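Local coordinates for putative nucleolar GTP-binding protein 1 (Plasmodium falciparum, PDB 2QU8) that binds GDP and is probably a GTPase of the nucleolar GTP-binding protein 1 family, with a cellular role still to be established, at residues Ile112-Asp117 / Asn131-Ile136; His28-Ile33 / Glu201-Asp206; Gln170-Val175 / Ile179-Phe184. All blocks are in the same frame, centred on the assembly; numbering follows the deposited sequence.

Interaction 1: residues Ile112-Asp117 / Asn131-Ile136; sequences ILFIID and NLFYSI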
ATOM      1  N   ILE A 112       2.796  -2.784  -0.086  1.00 26.92           N
ATOM      2  CA  ILE A 112       1.936  -1.662  -0.492  1.00 26.64           C
ATOM      3  C   ILE A 112       0.521  -1.906  -0.015  1.00 25.95           C
ATOM      4  O   ILE A 112      -0.008  -3.008  -0.168  1.00 26.40           O
ATOM      5  CB  ILE A 112       1.882  -1.476  -2.038  1.00 26.68           C
ATOM      6  CG1 ILE A 112       3.273  -1.603  -2.667  1.00 26.95           C
ATOM      7  CG2 ILE A 112       1.188  -0.136  -2.429  1.00 27.02           C
ATOM      8  CD1 ILE A 112       4.307  -0.589  -2.175  1.00 27.38           C
ATOM      9  N   LEU A 113      -0.085  -0.893   0.594  1.00 24.77           N
ATOM     10  CA  LEU A 113      -1.524  -0.909   0.790  1.00 23.83           C
ATOM     11  C   LEU A 113      -2.118   0.164  -0.119  1.00 23.55           C
ATOM     12  O   LEU A 113      -2.016   1.355   0.176  1.00 23.19           O
ATOM     13  CB  LEU A 113      -1.907  -0.678   2.258  1.00 23.67           C
ATOM     14  CG  LEU A 113      -3.402  -0.594   2.617  1.00 23.39           C
ATOM     15  CD1 LEU A 113      -4.227  -1.769   2.076  1.00 22.34           C
ATOM     16  CD2 LEU A 113      -3.572  -0.488   4.122  1.00 23.70           C
ATOM     17  N   PHE A 114      -2.702  -0.278  -1.231  1.00 23.21           N
ATOM     18  CA  PHE A 114      -3.391   0.598  -2.173  1.00 22.94           C
ATOM     19  C   PHE A 114      -4.874   0.592  -1.852  1.00 23.09           C
ATOM     20  O   PHE A 114      -5.555  -0.435  -1.981  1.00 22.89           O
ATOM     21  CB  PHE A 114      -3.148   0.199  -3.646  1.00 22.75           C
ATOM     22  CG  PHE A 114      -3.687   1.204  -4.641  1.00 22.43           C
ATOM     23  CD1 PHE A 114      -2.873   2.225  -5.133  1.00 23.67           C
ATOM     24  CD2 PHE A 114      -5.015   1.154  -5.057  1.00 23.16           C
ATOM     25  CE1 PHE A 114      -3.373   3.168  -6.039  1.00 22.83           C
ATOM     26  CE2 PHE A 114      -5.525   2.093  -5.958  1.00 23.52           C
ATOM     27  CZ  PHE A 114      -4.701   3.095  -6.450  1.00 23.23           C
ATOM     28  N   ILE A 115      -5.369   1.752  -1.437  1.00 22.67           N
ATOM     29  CA  ILE A 115      -6.739   1.878  -0.996  1.00 22.86           C
ATOM     30  C   ILE A 115      -7.631   2.431  -2.104  1.00 23.40           C
ATOM     31  O   ILE A 115      -7.323   3.464  -2.712  1.00 22.94           O
ATOM     32  CB  ILE A 115      -6.861   2.741   0.282  1.00 22.67           C
ATOM     33  CG1 ILE A 115      -6.002   2.135   1.410  1.00 22.29           C
ATOM     34  CG2 ILE A 115      -8.339   2.884   0.690  1.00 22.71           C
ATOM     35  CD1 ILE A 115      -6.056   2.870   2.745  1.00 23.14           C
ATOM     36  N   ILE A 116      -8.719   1.704  -2.358  1.00 23.50           N
ATOM     37  CA  ILE A 116      -9.791   2.127  -3.239  1.00 24.01           C
ATOM     38  C   ILE A 116     -11.010   2.442  -2.377  1.00 24.66           C
ATOM     39  O   ILE A 116     -11.474   1.601  -1.597  1.00 24.78           O
ATOM     40  CB  ILE A 116     -10.157   1.025  -4.287  1.00 24.31           C
ATOM     41  CG1 ILE A 116      -8.972   0.740  -5.224  1.00 23.91           C
ATOM     42  CG2 ILE A 116     -11.416   1.412  -5.094  1.00 24.58           C
ATOM     43  CD1 ILE A 116      -9.157  -0.472  -6.141  1.00 23.77           C
ATOM     44  N   ASP A 117     -11.498   3.671  -2.507  1.00 24.61           N
ATOM     45  CA  ASP A 117     -12.773   4.091  -1.935  1.00 24.95           C
ATOM     46  C   ASP A 117     -13.922   3.612  -2.842  1.00 25.09           C
ATOM     47  O   ASP A 117     -14.234   4.243  -3.859  1.00 24.49           O
ATOM     48  CB  ASP A 117     -12.767   5.623  -1.775  1.00 24.51           C
ATOM     49  CG  ASP A 117     -14.110   6.191  -1.337  1.00 25.63           C
ATOM     50  OD1 ASP A 117     -15.006   5.423  -0.922  1.00 25.16           O
ATOM     51  OD2 ASP A 117     -14.265   7.425  -1.409  1.00 25.06           O
ATOM     52  N   ASN A 131      -7.448   2.415 -12.666  1.00 30.68           N
ATOM     53  CA  ASN A 131      -6.524   3.039 -13.609  1.00 31.91           C
ATOM     54  C   ASN A 131      -5.310   3.656 -12.922  1.00 32.12           C
ATOM     55  O   ASN A 131      -4.184   3.503 -13.394  1.00 32.25           O
ATOM     56  CB  ASN A 131      -7.237   4.087 -14.462  1.00 32.38           C
ATOM     57  CG  ASN A 131      -8.126   3.472 -15.535  1.00 34.64           C
ATOM     58  OD1 ASN A 131      -8.374   2.257 -15.554  1.00 37.42           O
ATOM     59  ND2 ASN A 131      -8.626   4.318 -16.433  1.00 36.01           N
ATOM     60  N   LEU A 132      -5.533   4.357 -11.811  1.00 32.37           N
ATOM     61  CA  LEU A 132      -4.428   4.897 -11.017  1.00 32.64           C
ATOM     62  C   LEU A 132      -3.502   3.779 -10.530  1.00 32.97           C
ATOM     63  O   LEU A 132      -2.279   3.907 -10.617  1.00 32.55           O
ATOM     64  CB  LEU A 132      -4.945   5.727  -9.828  1.00 32.43           C
ATOM     65  CG  LEU A 132      -3.940   6.192  -8.764  1.00 32.56           C
ATOM     66  CD1 LEU A 132      -2.832   7.047  -9.355  1.00 32.71           C
ATOM     67  CD2 LEU A 132      -4.643   6.946  -7.635  1.00 32.46           C
ATOM     68  N   PHE A 133      -4.096   2.697 -10.025  1.00 33.80           N
ATOM     69  CA  PHE A 133      -3.332   1.555  -9.520  1.00 34.84           C
ATOM     70  C   PHE A 133      -2.383   0.968 -10.566  1.00 35.97           C
ATOM     71  O   PHE A 133      -1.211   0.733 -10.278  1.00 36.18           O
ATOM     72  CB  PHE A 133      -4.249   0.456  -8.974  1.00 34.26           C
ATOM     73  CG  PHE A 133      -3.518  -0.811  -8.632  1.00 34.16           C
ATOM     74  CD1 PHE A 133      -2.670  -0.862  -7.529  1.00 33.59           C
ATOM     75  CD2 PHE A 133      -3.645  -1.942  -9.432  1.00 34.07           C
ATOM     76  CE1 PHE A 133      -1.975  -2.022  -7.217  1.00 34.59           C
ATOM     77  CE2 PHE A 133      -2.957  -3.116  -9.121  1.00 34.35           C
ATOM     78  CZ  PHE A 133      -2.121  -3.154  -8.011  1.00 34.42           C
ATOM     79  N   TYR A 134      -2.888   0.733 -11.772  1.00 37.42           N
ATOM     80  CA  TYR A 134      -2.052   0.192 -12.845  1.00 39.35           C
ATOM     81  C   TYR A 134      -0.944   1.162 -13.207  1.00 40.36           C
ATOM     82  O   TYR A 134       0.189   0.756 -13.462  1.00 41.12           O
ATOM     83  CB  TYR A 134      -2.877  -0.115 -14.093  1.00 39.39           C
ATOM     84  CG  TYR A 134      -3.893  -1.228 -13.941  1.00 39.74           C
ATOM     85  CD1 TYR A 134      -3.549  -2.465 -13.396  1.00 40.94           C
ATOM     86  CD2 TYR A 134      -5.194  -1.050 -14.376  1.00 39.80           C
ATOM     87  CE1 TYR A 134      -4.506  -3.493 -13.274  1.00 41.37           C
ATOM     88  CE2 TYR A 134      -6.139  -2.055 -14.267  1.00 40.43           C
ATOM     89  CZ  TYR A 134      -5.798  -3.269 -13.714  1.00 40.53           C
ATOM     90  OH  TYR A 134      -6.772  -4.245 -13.620  1.00 41.10           O
ATOM     91  N   SER A 135      -1.280   2.445 -13.202  1.00 41.56           N
ATOM     92  CA  SER A 135      -0.375   3.505 -13.628  1.00 42.65           C
ATOM     93  C   SER A 135       0.850   3.634 -12.722  1.00 43.32           C
ATOM     94  O   SER A 135       1.910   4.091 -13.164  1.00 43.77           O
ATOM     95  CB  SER A 135      -1.144   4.828 -13.719  1.00 42.48           C
ATOM     96  OG  SER A 135      -0.287   5.942 -13.604  1.00 43.55           O
ATOM     97  N   ILE A 136       0.706   3.216 -11.466  1.00 43.98           N
ATOM     98  CA  ILE A 136       1.750   3.422 -10.463  1.00 44.60           C
ATOM     99  C   ILE A 136       2.264   2.156  -9.762  1.00 44.94           C
ATOM    100  O   ILE A 136       3.182   2.237  -8.942  1.00 45.47           O
ATOM    101  CB  ILE A 136       1.319   4.464  -9.379  1.00 44.56           C
ATOM    102  CG1 ILE A 136       0.283   3.876  -8.415  1.00 44.70           C
ATOM    103  CG2 ILE A 136       0.850   5.784 -10.022  1.00 44.44           C
ATOM    104  CD1 ILE A 136       0.187   4.630  -7.122  1.00 44.48           C
TER
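The ring of F114 is the bump of this contact, and the hollow that takes it is formed on helix 126-137 by L132, F133 and I136. F114 carries 102 Å² of the 192 Å² buried between the segments, so one aromatic side chain supplies more than half of the interface. CZ of F114 reaches the helix backbone, 3.6 Å from F133 N. F133 CB sits over one face of the F114 ring, 3.8 Å from its centroid and 20° off the normal, a CH-pi contact. With F133 CG anti to the backbone N (chi1 172°), the F133 ring turns its edge toward F114 in an edge-to-face pair, centroids 5.2 Å apart and planes at 63°. The rim of the F114 ring is met by L132 CG, 3.9 Å from F114 CZ, and by I136 CD1, 4.0 Å from F114 CE1. No hydrogen bond crosses the contact; apolar and aromatic packing joins the two segments. Strand 110-117, helix 126-137 and the neighbouring parallel strand 145-150 form a beta-alpha-beta crossover, whose helix is packed here on its first strand. F114 also touches S35 of strand 30-35, and F133 touches I147 and helix 162-174.

Interaction 2: residues His28-Ile33 / Glu201-Asp206; sequences HKKTII and ELLKND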
ATOM      1  N   HIS A  28      15.034  -0.069   6.508  1.00 35.86           N
ATOM      2  CA  HIS A  28      15.116  -1.468   6.932  1.00 35.36           C
ATOM      3  C   HIS A  28      13.927  -1.926   7.784  1.00 34.45           C
ATOM      4  O   HIS A  28      13.648  -3.126   7.872  1.00 34.79           O
ATOM      5  CB  HIS A  28      16.429  -1.714   7.687  1.00 36.01           C
ATOM      6  CG  HIS A  28      17.645  -1.183   6.988  1.00 37.36           C
ATOM      7  ND1 HIS A  28      18.299  -1.879   5.995  1.00 39.34           N
ATOM      8  CD2 HIS A  28      18.340  -0.029   7.156  1.00 39.49           C
ATOM      9  CE1 HIS A  28      19.336  -1.174   5.573  1.00 39.99           C
ATOM     10  NE2 HIS A  28      19.384  -0.049   6.264  1.00 39.80           N
ATOM     11  N   LYS A  29      13.222  -0.981   8.402  1.00 32.92           N
ATOM     12  CA  LYS A  29      12.062  -1.308   9.235  1.00 31.81           C
ATOM     13  C   LYS A  29      10.911  -1.811   8.365  1.00 30.17           C
ATOM     14  O   LYS A  29      10.647  -1.262   7.301  1.00 29.57           O
ATOM     15  CB  LYS A  29      11.616  -0.093  10.065  1.00 31.68           C
ATOM     16  CG  LYS A  29      10.737  -0.433  11.288  1.00 33.22           C
ATOM     17  CD  LYS A  29      10.183   0.817  11.981  1.00 33.03           C
ATOM     18  CE  LYS A  29       9.745   0.538  13.419  1.00 35.59           C
ATOM     19  NZ  LYS A  29       8.909   1.646  14.017  1.00 37.25           N
ATOM     20  N   LYS A  30      10.236  -2.861   8.826  1.00 29.00           N
ATOM     21  CA  LYS A  30       9.023  -3.353   8.174  1.00 28.18           C
ATOM     22  C   LYS A  30       8.021  -2.206   7.996  1.00 27.38           C
ATOM     23  O   LYS A  30       7.700  -1.494   8.951  1.00 27.04           O
ATOM     24  CB  LYS A  30       8.406  -4.494   8.976  1.00 28.36           C
ATOM     25  CG  LYS A  30       9.303  -5.721   9.089  1.00 29.76           C
ATOM     26  CD  LYS A  30       8.621  -6.848   9.855  1.00 33.19           C
ATOM     27  CE  LYS A  30       8.566  -6.575  11.342  1.00 34.68           C
ATOM     28  NZ  LYS A  30       9.933  -6.425  11.934  1.00 37.50           N
ATOM     29  N   THR A  31       7.544  -2.028   6.768  1.00 26.33           N
ATOM     30  CA  THR A  31       6.753  -0.858   6.421  1.00 25.21           C
ATOM     31  C   THR A  31       5.502  -1.195   5.621  1.00 24.73           C
ATOM     32  O   THR A  31       5.547  -1.992   4.680  1.00 24.69           O
ATOM     33  CB  THR A  31       7.605   0.149   5.585  1.00 25.33           C
ATOM     34  OG1 THR A  31       8.787   0.508   6.308  1.00 24.78           O
ATOM     35  CG2 THR A  31       6.812   1.422   5.239  1.00 24.95           C
ATOM     36  N   ILE A  32       4.390  -0.567   5.980  1.00 23.82           N
ATOM     37  CA  ILE A  32       3.254  -0.486   5.068  1.00 23.24           C
ATOM     38  C   ILE A  32       3.330   0.854   4.311  1.00 22.80           C
ATOM     39  O   ILE A  32       3.367   1.926   4.913  1.00 23.00           O
ATOM     40  CB  ILE A  32       1.897  -0.656   5.796  1.00 23.37           C
ATOM     41  CG1 ILE A  32       1.827  -2.028   6.492  1.00 23.06           C
ATOM     42  CG2 ILE A  32       0.741  -0.532   4.822  1.00 23.33           C
ATOM     43  CD1 ILE A  32       0.695  -2.117   7.499  1.00 21.07           C
ATOM     44  N   ILE A  33       3.387   0.775   2.990  1.00 22.45           N
ATOM     45  CA  ILE A  33       3.412   1.965   2.147  1.00 22.53           C
ATOM     46  C   ILE A  33       2.002   2.231   1.665  1.00 22.19           C
ATOM     47  O   ILE A  33       1.448   1.438   0.906  1.00 22.43           O
ATOM     48  CB  ILE A  33       4.365   1.775   0.939  1.00 22.63           C
ATOM     49  CG1 ILE A  33       5.782   1.477   1.441  1.00 22.96           C
ATOM     50  CG2 ILE A  33       4.324   3.016   0.004  1.00 22.59           C
ATOM     51  CD1 ILE A  33       6.663   0.720   0.435  1.00 24.57           C
ATOM     52  N   GLU A 201       1.485  -9.939   7.326  1.00 40.32           N
ATOM     53  CA  GLU A 201       1.763 -11.321   6.929  1.00 40.93           C
ATOM     54  C   GLU A 201       2.145 -11.489   5.453  1.00 40.78           C
ATOM     55  O   GLU A 201       2.952 -12.361   5.130  1.00 40.48           O
ATOM     56  CB  GLU A 201       0.615 -12.258   7.330  1.00 41.25           C
ATOM     57  CG  GLU A 201       0.959 -13.227   8.494  1.00 43.67           C
ATOM     58  CD  GLU A 201       1.062 -12.549   9.864  1.00 46.00           C
ATOM     59  OE1 GLU A 201       0.059 -12.564  10.615  1.00 47.65           O
ATOM     60  OE2 GLU A 201       2.142 -12.007  10.197  1.00 47.01           O
ATOM     61  N   LEU A 202       1.589 -10.656   4.566  1.00 40.52           N
ATOM     62  CA  LEU A 202       2.027 -10.631   3.167  1.00 40.74           C
ATOM     63  C   LEU A 202       3.494 -10.227   3.068  1.00 40.83           C
ATOM     64  O   LEU A 202       4.233 -10.746   2.228  1.00 40.16           O
ATOM     65  CB  LEU A 202       1.180  -9.681   2.312  1.00 40.70           C
ATOM     66  CG  LEU A 202       0.231 -10.222   1.235  1.00 41.70           C
ATOM     67  CD1 LEU A 202      -0.067  -9.106   0.236  1.00 42.27           C
ATOM     68  CD2 LEU A 202       0.777 -11.447   0.491  1.00 41.35           C
ATOM     69  N   LEU A 203       3.898  -9.296   3.932  1.00 41.17           N
ATOM     70  CA  LEU A 203       5.286  -8.858   4.021  1.00 42.01           C
ATOM     71  C   LEU A 203       6.180 -10.013   4.467  1.00 42.52           C
ATOM     72  O   LEU A 203       7.201 -10.293   3.833  1.00 42.53           O
ATOM     73  CB  LEU A 203       5.425  -7.690   5.010  1.00 41.87           C
ATOM     74  CG  LEU A 203       6.356  -6.507   4.696  1.00 41.66           C
ATOM     75  CD1 LEU A 203       6.787  -5.824   5.985  1.00 40.29           C
ATOM     76  CD2 LEU A 203       7.563  -6.884   3.853  1.00 40.53           C
ATOM     77  N   LYS A 204       5.785 -10.680   5.552  1.00 43.44           N
ATOM     78  CA  LYS A 204       6.527 -11.832   6.074  1.00 44.30           C
ATOM     79  C   LYS A 204       6.776 -12.839   4.956  1.00 44.77           C
ATOM     80  O   LYS A 204       7.921 -13.175   4.662  1.00 44.80           O
ATOM     81  CB  LYS A 204       5.776 -12.507   7.229  1.00 44.38           C
ATOM     82  CG  LYS A 204       5.305 -11.584   8.367  1.00 45.31           C
ATOM     83  CD  LYS A 204       6.444 -11.070   9.259  1.00 45.86           C
ATOM     84  CE  LYS A 204       7.024  -9.749   8.743  1.00 46.83           C
ATOM     85  NZ  LYS A 204       5.975  -8.684   8.578  1.00 46.37           N
ATOM     86  N   ASN A 205       5.695 -13.285   4.318  1.00 45.57           N
ATOM     87  CA  ASN A 205       5.776 -14.267   3.236  1.00 46.67           C
ATOM     88  C   ASN A 205       6.709 -13.859   2.101  1.00 47.30           C
ATOM     89  O   ASN A 205       7.425 -14.699   1.550  1.00 47.40           O
ATOM     90  CB  ASN A 205       4.383 -14.601   2.701  1.00 46.68           C
ATOM     91  CG  ASN A 205       3.493 -15.253   3.751  1.00 47.24           C
ATOM     92  OD1 ASN A 205       2.274 -15.083   3.731  1.00 48.17           O
ATOM     93  ND2 ASN A 205       4.098 -15.999   4.676  1.00 48.17           N
ATOM     94  N   ASP A 206       6.710 -12.570   1.766  1.00 48.08           N
ATOM     95  CA  ASP A 206       7.627 -12.039   0.760  1.00 49.00           C
ATOM     96  C   ASP A 206       9.079 -12.026   1.217  1.00 48.94           C
ATOM     97  O   ASP A 206       9.963 -12.408   0.452  1.00 49.27           O
ATOM     98  CB  ASP A 206       7.199 -10.651   0.298  1.00 49.34           C
ATOM     99  CG  ASP A 206       6.200 -10.713  -0.817  1.00 50.94           C
ATOM    100  OD1 ASP A 206       5.054 -11.145  -0.552  1.00 53.13           O
ATOM    101  OD2 ASP A 206       6.562 -10.353  -1.960  1.00 52.69           O
TER
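K30 starts with CG anti to the carbonyl carbon (chi1 -63°) and then bends at chi3 and chi4, while K204 folds at chi2, chi3 and chi4; these bends bring the two lysine chains across each other at about a right angle. Their aliphatic parts meet closely, K30 CD lying 3.5 Å from K204 CE, tighter than an ordinary carbon contact. The like-charged ends stay apart, with K30 NZ and K204 NZ 5.7 Å from each other. Outside the segments, K204 NZ bonds to Y78 OH and to C200 O, and K30 makes a cation-pi contact with Y78. Next to them L203 supplies the apolar part. Its CD1 approaches K30 CB at 3.7 Å and the backbone N of T31 at 3.9 Å. T31 points away from the helix; its OG1 donates to K29 O at 2.8 Å, from above the carbonyl plane, and is also hydrogen-bonded to Q79 NE2 of strand 76-82. The short axes of strand 30-33 and helix 201-206 pass 9.6 Å apart at 124°. L203 also touches V111 on the adjacent strand 110-117. A helix laid obliquely over parallel strands is the layering of the alpha/beta P-loop GTPase fold, in which strand 30-35 probably leads into the P-loop.

Interaction 3: residues Gln170-Val175 / Ile179-Phe184; sequences QILDNV and IKFSSF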
ATOM      1  N   GLN A 170      -9.829  -8.599 -12.789  1.00 46.49           N
ATOM      2  CA  GLN A 170      -8.766  -8.437 -13.789  1.00 47.11           C
ATOM      3  C   GLN A 170      -7.407  -8.059 -13.191  1.00 47.07           C
ATOM      4  O   GLN A 170      -6.364  -8.356 -13.779  1.00 47.26           O
ATOM      5  CB  GLN A 170      -9.163  -7.417 -14.855  1.00 47.25           C
ATOM      6  CG  GLN A 170      -9.929  -8.004 -16.024  1.00 48.65           C
ATOM      7  CD  GLN A 170      -9.769  -7.182 -17.290  1.00 51.03           C
ATOM      8  OE1 GLN A 170      -9.535  -5.969 -17.236  1.00 52.28           O
ATOM      9  NE2 GLN A 170      -9.892  -7.840 -18.443  1.00 51.51           N
ATOM     10  N   ILE A 171      -7.423  -7.407 -12.029  1.00 47.17           N
ATOM     11  CA  ILE A 171      -6.191  -7.034 -11.332  1.00 47.38           C
ATOM     12  C   ILE A 171      -5.341  -8.273 -11.029  1.00 47.71           C
ATOM     13  O   ILE A 171      -4.120  -8.247 -11.179  1.00 47.69           O
ATOM     14  CB  ILE A 171      -6.481  -6.207 -10.045  1.00 47.27           C
ATOM     15  CG1 ILE A 171      -7.024  -4.819 -10.419  1.00 47.18           C
ATOM     16  CG2 ILE A 171      -5.235  -6.089  -9.164  1.00 46.89           C
ATOM     17  CD1 ILE A 171      -7.465  -3.962  -9.236  1.00 47.32           C
ATOM     18  N   LEU A 172      -5.996  -9.360 -10.634  1.00 48.32           N
ATOM     19  CA  LEU A 172      -5.308 -10.620 -10.341  1.00 49.03           C
ATOM     20  C   LEU A 172      -4.584 -11.203 -11.564  1.00 49.60           C
ATOM     21  O   LEU A 172      -3.567 -11.885 -11.422  1.00 49.68           O
ATOM     22  CB  LEU A 172      -6.284 -11.638  -9.739  1.00 48.98           C
ATOM     23  CG  LEU A 172      -7.090 -11.207  -8.503  1.00 49.11           C
ATOM     24  CD1 LEU A 172      -8.159 -12.238  -8.173  1.00 49.38           C
ATOM     25  CD2 LEU A 172      -6.197 -10.953  -7.287  1.00 49.44           C
ATOM     26  N   ASP A 173      -5.104 -10.912 -12.757  1.00 50.34           N
ATOM     27  CA  ASP A 173      -4.520 -11.387 -14.012  1.00 51.03           C
ATOM     28  C   ASP A 173      -3.430 -10.452 -14.546  1.00 51.46           C
ATOM     29  O   ASP A 173      -2.423 -10.905 -15.097  1.00 51.90           O
ATOM     30  CB  ASP A 173      -5.615 -11.584 -15.067  1.00 51.20           C
ATOM     31  CG  ASP A 173      -6.566 -12.726 -14.723  1.00 51.28           C
ATOM     32  OD1 ASP A 173      -7.766 -12.460 -14.505  1.00 51.13           O
ATOM     33  OD2 ASP A 173      -6.115 -13.891 -14.673  1.00 52.05           O
ATOM     34  N   ASN A 174      -3.633  -9.152 -14.374  1.00 51.85           N
ATOM     35  CA  ASN A 174      -2.699  -8.138 -14.867  1.00 52.11           C
ATOM     36  C   ASN A 174      -1.436  -7.994 -14.019  1.00 52.04           C
ATOM     37  O   ASN A 174      -0.420  -7.471 -14.486  1.00 52.32           O
ATOM     38  CB  ASN A 174      -3.403  -6.780 -14.974  1.00 52.17           C
ATOM     39  CG  ASN A 174      -4.274  -6.669 -16.210  1.00 52.77           C
ATOM     40  OD1 ASN A 174      -3.849  -7.008 -17.315  1.00 54.28           O
ATOM     41  ND2 ASN A 174      -5.496  -6.177 -16.033  1.00 53.15           N
ATOM     42  N   VAL A 175      -1.502  -8.469 -12.779  1.00 51.76           N
ATOM     43  CA  VAL A 175      -0.464  -8.198 -11.787  1.00 51.44           C
ATOM     44  C   VAL A 175       0.407  -9.422 -11.501  1.00 51.05           C
ATOM     45  O   VAL A 175      -0.101 -10.505 -11.203  1.00 50.90           O
ATOM     46  CB  VAL A 175      -1.094  -7.619 -10.482  1.00 51.45           C
ATOM     47  CG1 VAL A 175      -0.140  -7.686  -9.318  1.00 51.78           C
ATOM     48  CG2 VAL A 175      -1.546  -6.180 -10.706  1.00 51.82           C
ATOM     49  N   ILE A 179      -0.819 -10.564  -4.435  1.00 44.07           N
ATOM     50  CA  ILE A 179      -1.854  -9.604  -4.068  1.00 43.19           C
ATOM     51  C   ILE A 179      -2.928 -10.222  -3.185  1.00 42.58           C
ATOM     52  O   ILE A 179      -3.388 -11.333  -3.451  1.00 42.75           O
ATOM     53  CB  ILE A 179      -2.502  -8.957  -5.337  1.00 43.35           C
ATOM     54  CG1 ILE A 179      -1.676  -7.754  -5.793  1.00 43.19           C
ATOM     55  CG2 ILE A 179      -3.958  -8.528  -5.088  1.00 43.12           C
ATOM     56  CD1 ILE A 179      -2.451  -6.751  -6.631  1.00 43.14           C
ATOM     57  N   LYS A 180      -3.322  -9.493  -2.139  1.00 41.45           N
ATOM     58  CA  LYS A 180      -4.490  -9.853  -1.334  1.00 40.42           C
ATOM     59  C   LYS A 180      -5.512  -8.714  -1.294  1.00 39.44           C
ATOM     60  O   LYS A 180      -5.168  -7.556  -1.542  1.00 39.02           O
ATOM     61  CB  LYS A 180      -4.081 -10.257   0.094  1.00 40.78           C
ATOM     62  CG  LYS A 180      -3.180 -11.492   0.197  1.00 41.94           C
ATOM     63  CD  LYS A 180      -3.801 -12.724  -0.469  1.00 44.21           C
ATOM     64  CE  LYS A 180      -2.740 -13.766  -0.823  1.00 45.71           C
ATOM     65  NZ  LYS A 180      -3.284 -14.897  -1.656  1.00 46.89           N
ATOM     66  N   PHE A 181      -6.764  -9.052  -0.990  1.00 38.18           N
ATOM     67  CA  PHE A 181      -7.826  -8.057  -0.860  1.00 37.67           C
ATOM     68  C   PHE A 181      -8.219  -7.901   0.601  1.00 36.71           C
ATOM     69  O   PHE A 181      -8.145  -8.863   1.366  1.00 36.58           O
ATOM     70  CB  PHE A 181      -9.061  -8.443  -1.690  1.00 37.71           C
ATOM     71  CG  PHE A 181      -8.847  -8.410  -3.190  1.00 38.17           C
ATOM     72  CD1 PHE A 181      -7.932  -7.540  -3.771  1.00 38.12           C
ATOM     73  CD2 PHE A 181      -9.612  -9.220  -4.027  1.00 38.80           C
ATOM     74  CE1 PHE A 181      -7.749  -7.504  -5.151  1.00 38.13           C
ATOM     75  CE2 PHE A 181      -9.439  -9.185  -5.411  1.00 38.74           C
ATOM     76  CZ  PHE A 181      -8.502  -8.325  -5.972  1.00 38.31           C
ATOM     77  N   SER A 182      -8.618  -6.688   0.984  1.00 35.54           N
ATOM     78  CA  SER A 182      -9.131  -6.400   2.327  1.00 34.52           C
ATOM     79  C   SER A 182     -10.209  -5.332   2.238  1.00 33.70           C
ATOM     80  O   SER A 182     -10.002  -4.305   1.607  1.00 33.77           O
ATOM     81  CB  SER A 182      -8.021  -5.892   3.253  1.00 34.64           C
ATOM     82  OG  SER A 182      -7.207  -6.940   3.747  1.00 35.74           O
ATOM     83  N   SER A 183     -11.348  -5.569   2.875  1.00 32.66           N
ATOM     84  CA  SER A 183     -12.423  -4.579   2.932  1.00 32.13           C
ATOM     85  C   SER A 183     -12.554  -4.011   4.338  1.00 31.32           C
ATOM     86  O   SER A 183     -12.440  -4.743   5.322  1.00 31.00           O
ATOM     87  CB  SER A 183     -13.752  -5.194   2.482  1.00 32.13           C
ATOM     88  OG  SER A 183     -13.634  -5.719   1.171  1.00 33.47           O
ATOM     89  N   PHE A 184     -12.797  -2.703   4.429  1.00 30.24           N
ATOM     90  CA  PHE A 184     -12.883  -2.034   5.722  1.00 29.10           C
ATOM     91  C   PHE A 184     -13.539  -0.665   5.663  1.00 29.08           C
ATOM     92  O   PHE A 184     -13.855  -0.140   4.588  1.00 28.86           O
ATOM     93  CB  PHE A 184     -11.498  -1.916   6.392  1.00 28.81           C
ATOM     94  CG  PHE A 184     -10.426  -1.335   5.503  1.00 27.82           C
ATOM     95  CD1 PHE A 184     -10.236   0.052   5.426  1.00 26.02           C
ATOM     96  CD2 PHE A 184      -9.597  -2.170   4.757  1.00 26.42           C
ATOM     97  CE1 PHE A 184      -9.248   0.595   4.606  1.00 24.71           C
ATOM     98  CE2 PHE A 184      -8.598  -1.636   3.931  1.00 27.30           C
ATOM     99  CZ  PHE A 184      -8.424  -0.246   3.858  1.00 25.91           C
TER
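The F181 ring meets L172 obliquely, neither squarely over a face nor squarely at an edge: L172 CD2 is 3.7 Å from F181 CZ, and L172 CG also approaches that atom, at 4.1 Å. The ring is engaged by its far end, while F149 of strand 145-150 forms an edge-to-face pair with the same ring. F181 CG lies anti to the carbonyl carbon (chi1 -67°), and this carries F181 CZ to L172. This pair is the exposed margin of the contact. The inner part is built on I179, which has 72 Å² covered, the largest share of any residue here. Its CD1 nests against two methyls, 3.8 Å from I171 CG2 on the helix and 3.7 Å from V175 CG1 just past its end, and I179 crosses both of those side chains at about a right angle. I179 CG2 turns to L172 CD2 at 4.0 Å, so the two branches of one isoleucine serve different partners. All contacts across the 237 Å² interface are apolar. Helix 170-174 and strand 179-183 run nearly antiparallel, at 161°. Helix 162-174 links the parallel neighbours 145-150 and 179-183 in a beta-alpha-beta crossover, and this contact packs it on the second strand. That strand is outermost on its side; I171 and V175 also touch F133 of helix 126-137, while K180 and S182 touch helix 192-222.

Overall arrangement
All three contacts place a helix against one mixed sheet, whose relevant strands run in the order 30-35, 110-117, 145-150, 179-183. Interaction 2 joins the first strand of the sheet to the last helix of the chain, and interactions 1 and 3 are nested in series within the loop it closes. Centres of interactions 1 and 3 lie about 10 Å apart, and helices 126-137 and 162-174 pack against each other. The centres of interactions 1 and 2 are about 18 Å apart; L113 N to I33 O, a probable hydrogen bond, joins them. Those of interactions 2 and 3 are about 17 Å apart, bridged by L202 and K180. Helices 126-137 and 162-174 lie on one sheet face and helix 192-222 on the other, consistent with a GDP-binding GTPase domain.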